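Local atomic coordinates of PelD (Pseudomonas aeruginosa, PDB entry 4ETX), a protein that binds cyclic di-GMP as a membrane-associated effector in pellicle formation, represented here by its GAF and GGDEF-like domains. Residues L107-P112 / E127-F132. Residues are numbered along the deposited sequence; the frame is centred on the assembly and turned at random.
Sequences LQVCVP and EQMPFF
Gln108 turns its CG away from its own carbonyl carbon (chi1 -75°) and runs straight on from there, which carries the amide along the backbone of 127-129. Met129 takes the opposite course: its CG sits between N and C, and the extended chain slides back past Gln108 toward Val109. The backbone N of Met129 donates to Gln108 OE1 at 2.9 Å. This bond is bent, 136° at the hydrogen, and the donor lies 31° off the carbonyl plane of the amide. A water accepts from Gln108 NE2 at 2.9 Å and donates to Met129 O at 2.8 Å. Both ends of the amide are thus tied to Met129, one directly and one through water, which fixes the turn of the amide group. The contact lies in the GAF domain, at the end of the antiparallel pair 109-114 and 120-126, where the first strand begins and the second runs out into the loop before helix 136-153. Gln108 and Val109 form a classic beta bulge opposite Val126. Met129 CE packs tightly on Val109 CG1, at 3.4 Å, with the two side chains crossing near a right angle; Phe134 and Phe139 also touch Met129. Glu127 OE1 comes within 3.6 Å of Leu107 CD2, a van der Waals contact.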
loop_
_atom_site.group_PDB
_atom_site.type_symbol
_atom_site.label_atom_id
_atom_site.label_comp_id
_atom_site.label_asym_id
_atom_site.label_seq_id
_atom_site.Cartn_x
_atom_site.Cartn_y
_atom_site.Cartn_z
ATOM N N LEU A 107 22.442 -15.076 -7.255
ATOM C CA LEU A 107 21.201 -14.398 -7.618
ATOM C C LEU A 107 21.541 -12.999 -8.102
ATOM O O LEU A 107 22.718 -12.658 -8.201
ATOM C CB LEU A 107 20.259 -14.314 -6.422
ATOM C CG LEU A 107 19.571 -15.615 -6.015
ATOM C CD1 LEU A 107 19.044 -15.488 -4.605
ATOM C CD2 LEU A 107 18.469 -15.975 -7.008
ATOM N N GLN A 108 20.517 -12.207 -8.412
ATOM C CA GLN A 108 20.701 -10.797 -8.760
ATOM C C GLN A 108 20.107 -9.836 -7.709
ATOM O O GLN A 108 20.744 -8.846 -7.362
ATOM C CB GLN A 108 20.139 -10.500 -10.155
ATOM C CG GLN A 108 20.989 -11.014 -11.323
ATOM C CD GLN A 108 20.331 -10.755 -12.673
ATOM O OE1 GLN A 108 19.285 -10.109 -12.752
ATOM N NE2 GLN A 108 20.946 -11.259 -13.744
ATOM N N VAL A 109 18.896 -10.123 -7.212
ATOM C CA VAL A 109 18.268 -9.327 -6.122
ATOM C C VAL A 109 17.271 -10.166 -5.284
ATOM O O VAL A 109 16.671 -11.121 -5.790
ATOM C CB VAL A 109 17.620 -7.982 -6.657
ATOM C CG1 VAL A 109 16.737 -8.232 -7.849
ATOM C CG2 VAL A 109 16.841 -7.219 -5.578
ATOM N N CYS A 110 17.134 -9.810 -4.007
ATOM C CA CYS A 110 16.187 -10.452 -3.080
ATOM C C CYS A 110 15.291 -9.388 -2.470
ATOM O O CYS A 110 15.774 -8.367 -1.984
ATOM C CB CYS A 110 16.915 -11.244 -1.974
ATOM S SG CYS A 110 17.460 -12.881 -2.511
ATOM N N VAL A 111 13.980 -9.607 -2.527
ATOM C CA VAL A 111 13.033 -8.632 -2.001
ATOM C C VAL A 111 12.107 -9.261 -0.952
ATOM O O VAL A 111 11.348 -10.195 -1.261
ATOM C CB VAL A 111 12.202 -7.985 -3.148
ATOM C CG1 VAL A 111 11.348 -6.853 -2.614
ATOM C CG2 VAL A 111 13.138 -7.472 -4.285
ATOM N N PRO A 112 12.145 -8.738 0.282
ATOM C CA PRO A 112 11.263 -9.303 1.287
ATOM C C PRO A 112 9.882 -8.647 1.248
ATOM O O PRO A 112 9.774 -7.445 0.964
ATOM C CB PRO A 112 11.981 -8.962 2.599
ATOM C CG PRO A 112 12.649 -7.624 2.300
ATOM C CD PRO A 112 12.929 -7.601 0.806
ATOM N N GLU A 127 16.612 -14.425 -9.908
ATOM C CA GLU A 127 17.775 -14.973 -10.606
ATOM C C GLU A 127 18.166 -14.060 -11.774
ATOM O O GLU A 127 19.332 -13.696 -11.913
ATOM C CB GLU A 127 17.499 -16.402 -11.094
ATOM C CG GLU A 127 18.580 -17.018 -12.001
ATOM C CD GLU A 127 19.792 -17.554 -11.252
ATOM O OE1 GLU A 127 19.935 -17.303 -10.037
ATOM O OE2 GLU A 127 20.618 -18.245 -11.897
ATOM N N GLN A 128 17.190 -13.692 -12.599
ATOM C CA GLN A 128 17.463 -12.893 -13.798
ATOM C C GLN A 128 16.467 -11.754 -14.026
ATOM O O GLN A 128 15.257 -11.918 -13.882
ATOM C CB GLN A 128 17.553 -13.785 -15.052
ATOM C CG GLN A 128 17.573 -13.015 -16.400
ATOM C CD GLN A 128 17.710 -13.914 -17.630
ATOM O OE1 GLN A 128 18.610 -14.737 -17.722
ATOM N NE2 GLN A 128 16.822 -13.729 -18.592
ATOM N N MET A 129 17.003 -10.597 -14.397
ATOM C CA MET A 129 16.203 -9.511 -14.939
ATOM C C MET A 129 17.093 -8.758 -15.927
ATOM O O MET A 129 18.322 -8.881 -15.857
ATOM C CB MET A 129 15.683 -8.596 -13.819
ATOM C CG MET A 129 16.761 -7.914 -13.029
ATOM S SD MET A 129 16.154 -7.242 -11.484
ATOM C CE MET A 129 17.682 -6.790 -10.735
ATOM N N PRO A 130 16.495 -8.004 -16.866
ATOM C CA PRO A 130 17.384 -7.335 -17.833
ATOM C C PRO A 130 18.292 -6.302 -17.160
ATOM O O PRO A 130 17.904 -5.678 -16.182
ATOM C CB PRO A 130 16.417 -6.658 -18.800
ATOM C CG PRO A 130 15.108 -7.336 -18.612
ATOM C CD PRO A 130 15.071 -7.816 -17.198
ATOM N N PHE A 131 19.507 -6.135 -17.671
ATOM C CA PHE A 131 20.419 -5.159 -17.091
ATOM C C PHE A 131 19.814 -3.743 -17.024
ATOM O O PHE A 131 20.088 -2.990 -16.089
ATOM C CB PHE A 131 21.740 -5.157 -17.859
ATOM C CG PHE A 131 22.797 -4.275 -17.255
ATOM C CD1 PHE A 131 23.586 -4.738 -16.193
ATOM C CD2 PHE A 131 23.019 -2.986 -17.752
ATOM C CE1 PHE A 131 24.574 -3.924 -15.628
ATOM C CE2 PHE A 131 24.010 -2.169 -17.203
ATOM C CZ PHE A 131 24.791 -2.639 -16.137
ATOM N N PHE A 132 18.965 -3.393 -17.987
ATOM C CA PHE A 132 18.472 -2.011 -18.109
ATOM C C PHE A 132 17.440 -1.651 -17.033
ATOM O O PHE A 132 17.044 -0.486 -16.902
ATOM C CB PHE A 132 17.953 -1.733 -19.532
ATOM C CG PHE A 132 16.595 -2.314 -19.823
ATOM C CD1 PHE A 132 15.447 -1.569 -19.588
ATOM C CD2 PHE A 132 16.468 -3.592 -20.366
ATOM C CE1 PHE A 132 14.184 -2.088 -19.853
ATOM C CE2 PHE A 132 15.201 -4.124 -20.637
ATOM C CZ PHE A 132 14.058 -3.365 -20.376
HETATM O O HOH W 1 20.195 -10.843 -16.519
#